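Local coordinates for protein putative glycosyltransferase (GalT1) (Streptococcus parasanguinis, PDB 4PHR) that probably acts as a glycosyltransferase, its GT-D-fold domain binding UDP beside a manganese ion, at residues 31-36 with 118-123; 138-143 with 231-236. One frame throughout, in Å; residues are numbered along the deposited sequence.

Interaction 1: 31-36 with 118-123; sequences VVRFGD and FISRPY. With UDP (uridine-5'-diphosphate), chain B.
Arg33 meets Ile119 through its CD methylene and lies against Ser120 with its guanidinium beside the UDP diphosphate, in the GT-D fold, where the end of strand 30-33 faces the 3-10 turn that follows strand 115-116. The apolar part is small. CG1 of Val31 touches CD1 of Ile119 at 3.8 Å, and CG1 of Ile119 lies 3.6 Å from CD of Arg33. Ile119 suits this buried spot, since one arm reaches both Val31 and the CD methylene of Arg33, leaving the charged end for the ligand.

The polar part converges on the diphosphate. A bend at chi3 (-53°) turns the guanidinium of Arg33 toward UDP, so that its edge faces both phosphates. Arg33 NH1 gives a fairly straight bond to UDP O3B (2.8 Å, 156°), while NH2 reaches O3B as well and bonds weakly to O2A. NH2 also pairs with Asp225 in a salt bridge, and NH1 bonds to the carbonyl of Thr117; these anchors probably help fix the rotation of the group. Arg121, bent at chi2 and chi3, comes to the beta phosphate with NH1, 3.1 Å from UDP O1B. NE and NH2 of Arg121 are held by Glu232 and Glu253.

Ser120 OG sits over one face of the Arg33 guanidinium, 3.0 Å from NH1 but badly angled for a bond, and gives its hydrogen instead to UDP O2B at 2.7 Å.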
# COMPACT_ATOMS: atom_id res chain seq x y z
N VAL A 31 -2.06 -1.83 -9.28
CA VAL A 31 -0.83 -1.91 -8.50
C VAL A 31 -1.08 -2.74 -7.26
O VAL A 31 -2.01 -2.47 -6.51
CB VAL A 31 -0.35 -0.52 -8.05
CG1 VAL A 31 0.98 -0.65 -7.28
CG2 VAL A 31 -0.18 0.41 -9.24
N VAL A 32 -0.24 -3.76 -7.06
CA VAL A 32 -0.25 -4.52 -5.81
C VAL A 32 1.13 -4.40 -5.17
O VAL A 32 2.15 -4.53 -5.85
CB VAL A 32 -0.65 -6.00 -6.06
CG1 VAL A 32 0.33 -6.69 -7.01
CG2 VAL A 32 -0.75 -6.75 -4.76
N ARG A 33 1.16 -4.13 -3.87
CA ARG A 33 2.44 -3.91 -3.18
C ARG A 33 2.68 -4.99 -2.12
O ARG A 33 1.81 -5.30 -1.32
CB ARG A 33 2.48 -2.52 -2.52
CG ARG A 33 2.23 -1.32 -3.47
CD ARG A 33 2.12 0.02 -2.69
NE ARG A 33 1.12 -0.15 -1.65
CZ ARG A 33 1.35 -0.49 -0.38
NH1 ARG A 33 2.59 -0.53 0.12
NH2 ARG A 33 0.32 -0.76 0.40
N PHE A 34 3.86 -5.60 -2.14
CA PHE A 34 4.22 -6.55 -1.10
C PHE A 34 5.16 -5.87 -0.12
O PHE A 34 6.21 -5.37 -0.51
CB PHE A 34 4.87 -7.81 -1.70
CG PHE A 34 3.88 -8.70 -2.38
CD1 PHE A 34 3.41 -8.40 -3.65
CD2 PHE A 34 3.38 -9.82 -1.72
CE1 PHE A 34 2.47 -9.22 -4.26
CE2 PHE A 34 2.45 -10.63 -2.33
CZ PHE A 34 1.99 -10.33 -3.59
N GLY A 35 4.75 -5.83 1.15
CA GLY A 35 5.58 -5.27 2.20
C GLY A 35 6.03 -6.35 3.15
O GLY A 35 5.79 -7.55 2.92
N ASP A 36 6.66 -5.94 4.24
CA ASP A 36 7.18 -6.91 5.20
C ASP A 36 6.09 -7.80 5.78
O ASP A 36 6.29 -9.00 5.96
CB ASP A 36 7.97 -6.21 6.31
CG ASP A 36 7.12 -5.25 7.10
OD1 ASP A 36 6.96 -5.45 8.33
OD2 ASP A 36 6.61 -4.30 6.47
N PHE A 118 7.15 1.29 -1.90
CA PHE A 118 7.20 2.60 -1.25
C PHE A 118 6.47 3.71 -2.01
O PHE A 118 6.58 4.88 -1.64
CB PHE A 118 8.65 3.00 -0.92
CG PHE A 118 9.37 2.01 -0.04
CD1 PHE A 118 8.67 1.13 0.78
CD2 PHE A 118 10.75 1.98 -0.02
CE1 PHE A 118 9.34 0.23 1.59
CE2 PHE A 118 11.44 1.08 0.79
CZ PHE A 118 10.73 0.21 1.60
N ILE A 119 5.71 3.39 -3.05
CA ILE A 119 4.84 4.43 -3.62
C ILE A 119 3.85 4.94 -2.56
O ILE A 119 3.35 6.06 -2.67
CB ILE A 119 4.09 4.01 -4.92
CG1 ILE A 119 3.18 2.82 -4.69
CG2 ILE A 119 5.07 3.75 -6.06
CD1 ILE A 119 2.15 2.65 -5.79
N SER A 120 3.58 4.13 -1.53
CA SER A 120 2.70 4.56 -0.45
C SER A 120 3.48 5.21 0.69
O SER A 120 2.89 5.71 1.64
CB SER A 120 1.90 3.37 0.11
OG SER A 120 2.78 2.43 0.69
N ARG A 121 4.82 5.20 0.58
CA ARG A 121 5.70 5.59 1.69
C ARG A 121 6.78 6.58 1.21
O ARG A 121 7.97 6.28 1.24
CB ARG A 121 6.37 4.34 2.29
CG ARG A 121 5.43 3.16 2.59
CD ARG A 121 4.34 3.52 3.59
NE ARG A 121 4.91 4.11 4.79
CZ ARG A 121 4.82 3.58 6.00
NH1 ARG A 121 4.17 2.44 6.20
NH2 ARG A 121 5.39 4.21 7.02
N PRO A 122 6.36 7.77 0.77
CA PRO A 122 7.28 8.64 0.03
C PRO A 122 7.99 9.69 0.89
O PRO A 122 8.51 10.64 0.31
CB PRO A 122 6.34 9.36 -0.96
CG PRO A 122 4.94 8.80 -0.71
CD PRO A 122 4.98 8.25 0.67
N TYR A 123 8.01 9.55 2.21
CA TYR A 123 8.51 10.65 3.03
C TYR A 123 9.32 10.28 4.28
O TYR A 123 10.50 10.62 4.38
CB TYR A 123 7.34 11.58 3.42
CG TYR A 123 7.73 12.73 4.33
CD1 TYR A 123 8.39 13.85 3.84
CD2 TYR A 123 7.44 12.70 5.69
CE1 TYR A 123 8.75 14.89 4.67
CE2 TYR A 123 7.80 13.74 6.53
CZ TYR A 123 8.45 14.83 6.01
OH TYR A 123 8.82 15.88 6.84
N1 UDP B . -6.09 -1.94 7.13
C2 UDP B . -7.43 -2.11 7.36
N3 UDP B . -7.92 -3.36 7.65
C4 UDP B . -7.08 -4.45 7.70
C5 UDP B . -5.72 -4.28 7.46
C6 UDP B . -5.23 -2.99 7.32
O2 UDP B . -8.20 -1.15 7.34
O4 UDP B . -7.58 -5.56 7.94
C1' UDP B . -5.61 -0.61 6.74
C2' UDP B . -4.86 0.24 7.74
O2' UDP B . -5.76 0.89 8.60
C3' UDP B . -4.15 1.20 6.82
C4' UDP B . -3.84 0.34 5.60
O4' UDP B . -4.67 -0.82 5.71
O3' UDP B . -5.03 2.23 6.43
C5' UDP B . -2.37 -0.04 5.53
O5' UDP B . -2.18 -0.90 4.41
PA UDP B . -0.74 -1.54 4.06
O1A UDP B . -0.34 -2.47 5.13
O2A UDP B . -0.88 -2.12 2.70
O3A UDP B . 0.20 -0.23 4.09
PB UDP B . 1.76 0.03 3.69
O1B UDP B . 2.49 0.15 4.99
O2B UDP B . 1.72 1.31 2.96
O3B UDP B . 2.26 -1.13 2.88

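Interaction 2: 138-143 with 231-236; sequences SLKELW and SEYEWY
The phenol ring of Tyr233 is met by the end of Lys140, which arrives obliquely. NZ of Lys140 lies 3.6 Å from CZ of Tyr233, and CE of Lys140 is also close to the hydroxyl end of the ring. The indoles of Trp143 and Trp235, elsewhere in the segments, each lie over backbone atoms of their own segment. One face of Trp143 is covered near its rim by the carbonyl oxygen of Leu139 and CA of Lys140, while its NE1 bonds to the carbonyl of Leu164 and its ring meets Phe165 edge-to-face. One face of Trp235 has the carbonyl oxygen of Ser231 3.1 Å above its plane, again toward the rim. At the edge of the Tyr236 ring, in its plane, lies the carbonyl oxygen of Tyr233.

Within the GT-D domain the contact bridges helix 132-140, near its C-terminal end, and helix 229-238, which follows strand 223-225 and the UDP-binding residue His228. A long side chain is needed to span the gap. Lys140 provides it by staying extended from CG to NZ, chi2 to chi4 all close to 180°, and the two side chains cross at about a right angle. Tyr233 meets it with CG anti to the backbone N (chi1 -171°), a rotamer that carries the ring away from its helix toward the lysine. Tyrosine suits this buried place because its ring can be enclosed while its one polar atom still finds partners.

The bond itself runs from NZ of Lys140 to OH of Tyr233, at 2.8 Å. The hydroxyl is also hydrogen-bonded to OD1 of Asp163, and a negative charge there would probably favour the approach of the ammonium group.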
# COMPACT_ATOMS: atom_id res chain seq x y z
N SER A 138 3.17 13.77 -8.12
CA SER A 138 2.99 12.73 -9.12
C SER A 138 1.90 11.75 -8.72
O SER A 138 1.10 11.33 -9.56
CB SER A 138 4.31 11.99 -9.39
OG SER A 138 4.12 10.99 -10.37
N LEU A 139 1.86 11.39 -7.45
CA LEU A 139 0.79 10.54 -6.94
C LEU A 139 -0.58 11.16 -7.20
O LEU A 139 -1.49 10.49 -7.69
CB LEU A 139 0.97 10.29 -5.44
CG LEU A 139 1.91 9.16 -5.05
CD1 LEU A 139 2.36 9.30 -3.60
CD2 LEU A 139 1.24 7.81 -5.29
N LYS A 140 -0.74 12.45 -6.88
CA LYS A 140 -2.04 13.11 -7.00
C LYS A 140 -2.54 13.10 -8.44
O LYS A 140 -3.75 13.08 -8.68
CB LYS A 140 -1.96 14.55 -6.48
CG LYS A 140 -1.90 14.65 -4.96
CD LYS A 140 -1.59 16.08 -4.52
CE LYS A 140 -1.56 16.20 -3.00
NZ LYS A 140 -1.26 17.59 -2.55
N GLU A 141 -1.62 13.09 -9.40
CA GLU A 141 -2.01 13.04 -10.80
C GLU A 141 -2.74 11.75 -11.15
O GLU A 141 -3.46 11.69 -12.15
CB GLU A 141 -0.81 13.27 -11.73
CG GLU A 141 -0.25 14.69 -11.66
CD GLU A 141 -1.27 15.76 -12.00
OE1 GLU A 141 -2.17 15.50 -12.82
OE2 GLU A 141 -1.19 16.87 -11.43
N LEU A 142 -2.58 10.72 -10.32
CA LEU A 142 -3.30 9.47 -10.54
C LEU A 142 -4.81 9.65 -10.42
O LEU A 142 -5.57 8.99 -11.12
CB LEU A 142 -2.83 8.38 -9.56
CG LEU A 142 -1.39 7.89 -9.72
CD1 LEU A 142 -1.05 6.89 -8.62
CD2 LEU A 142 -1.20 7.26 -11.08
N TRP A 143 -5.24 10.55 -9.54
CA TRP A 143 -6.67 10.69 -9.27
C TRP A 143 -7.27 12.06 -9.64
O TRP A 143 -8.47 12.26 -9.50
CB TRP A 143 -7.01 10.34 -7.82
CG TRP A 143 -6.18 11.03 -6.78
CD1 TRP A 143 -6.32 12.32 -6.34
CD2 TRP A 143 -5.10 10.47 -6.03
NE1 TRP A 143 -5.38 12.59 -5.37
CE2 TRP A 143 -4.62 11.47 -5.16
CE3 TRP A 143 -4.49 9.21 -6.02
CZ2 TRP A 143 -3.56 11.25 -4.28
CZ3 TRP A 143 -3.44 8.99 -5.14
CH2 TRP A 143 -2.98 10.01 -4.28
N SER A 231 -1.02 8.54 6.15
CA SER A 231 -0.11 8.85 7.25
C SER A 231 1.09 9.60 6.74
O SER A 231 1.53 10.59 7.34
CB SER A 231 0.37 7.57 7.95
OG SER A 231 -0.69 6.90 8.60
N GLU A 232 1.66 9.11 5.63
CA GLU A 232 2.84 9.72 5.05
C GLU A 232 2.54 11.15 4.59
O GLU A 232 3.35 12.07 4.79
CB GLU A 232 3.36 8.86 3.90
CG GLU A 232 3.98 7.55 4.37
CD GLU A 232 5.49 7.64 4.56
OE1 GLU A 232 6.06 8.74 4.38
OE2 GLU A 232 6.12 6.61 4.88
N TYR A 233 1.37 11.36 4.00
CA TYR A 233 1.00 12.69 3.56
C TYR A 233 0.83 13.63 4.75
O TYR A 233 1.27 14.78 4.71
CB TYR A 233 -0.27 12.66 2.70
CG TYR A 233 -0.57 13.98 2.04
CD1 TYR A 233 0.31 14.52 1.11
CD2 TYR A 233 -1.72 14.70 2.36
CE1 TYR A 233 0.05 15.74 0.50
CE2 TYR A 233 -1.99 15.92 1.75
CZ TYR A 233 -1.11 16.43 0.82
OH TYR A 233 -1.37 17.65 0.23
N GLU A 234 0.21 13.15 5.82
CA GLU A 234 0.04 13.98 7.02
C GLU A 234 1.40 14.35 7.62
O GLU A 234 1.63 15.50 8.00
CB GLU A 234 -0.80 13.25 8.08
CG GLU A 234 -2.26 13.06 7.70
CD GLU A 234 -3.15 14.18 8.18
OE1 GLU A 234 -2.64 15.09 8.87
OE2 GLU A 234 -4.36 14.13 7.88
N TRP A 235 2.31 13.38 7.69
CA TRP A 235 3.65 13.66 8.21
C TRP A 235 4.37 14.69 7.32
O TRP A 235 5.02 15.62 7.82
CB TRP A 235 4.46 12.37 8.30
CG TRP A 235 4.04 11.46 9.40
CD1 TRP A 235 3.51 11.82 10.61
CD2 TRP A 235 4.12 10.03 9.41
NE1 TRP A 235 3.27 10.71 11.37
CE2 TRP A 235 3.62 9.59 10.65
CE3 TRP A 235 4.55 9.07 8.48
CZ2 TRP A 235 3.55 8.25 11.00
CZ3 TRP A 235 4.48 7.73 8.83
CH2 TRP A 235 3.99 7.33 10.08
N TYR A 236 4.25 14.52 6.01
CA TYR A 236 4.83 15.44 5.05
C TYR A 236 4.28 16.87 5.22
O TYR A 236 5.04 17.85 5.22
CB TYR A 236 4.61 14.92 3.62
CG TYR A 236 4.72 15.97 2.54
CD1 TYR A 236 3.58 16.53 1.97
CD2 TYR A 236 5.96 16.39 2.08
CE1 TYR A 236 3.67 17.49 0.98
CE2 TYR A 236 6.06 17.35 1.09
CZ TYR A 236 4.91 17.89 0.54
OH TYR A 236 5.01 18.84 -0.45

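In the fold
Interaction 1 lies in the core, its centre about 5 Å from that of the chain, and all its touching residues are buried; interaction 2, its centre about 12 Å from that of the chain, is partly buried. They share no helix or strand: the inner contact joins the end of strand 30-33 to a turn and gathers positive charge around an anion, whereas the outer one ties helices 132-140 and 229-238 through a single lysine-tyrosine bond. Yet the two touch. OE2 of Glu232 forms a salt bridge with NE of Arg121 (2.8 Å), probably helping to position that ligand-binding arginine, and CD1 of Leu139 packs against the carbonyl oxygen of Ile119. Glu232 is thus a second-shell residue of the UDP site.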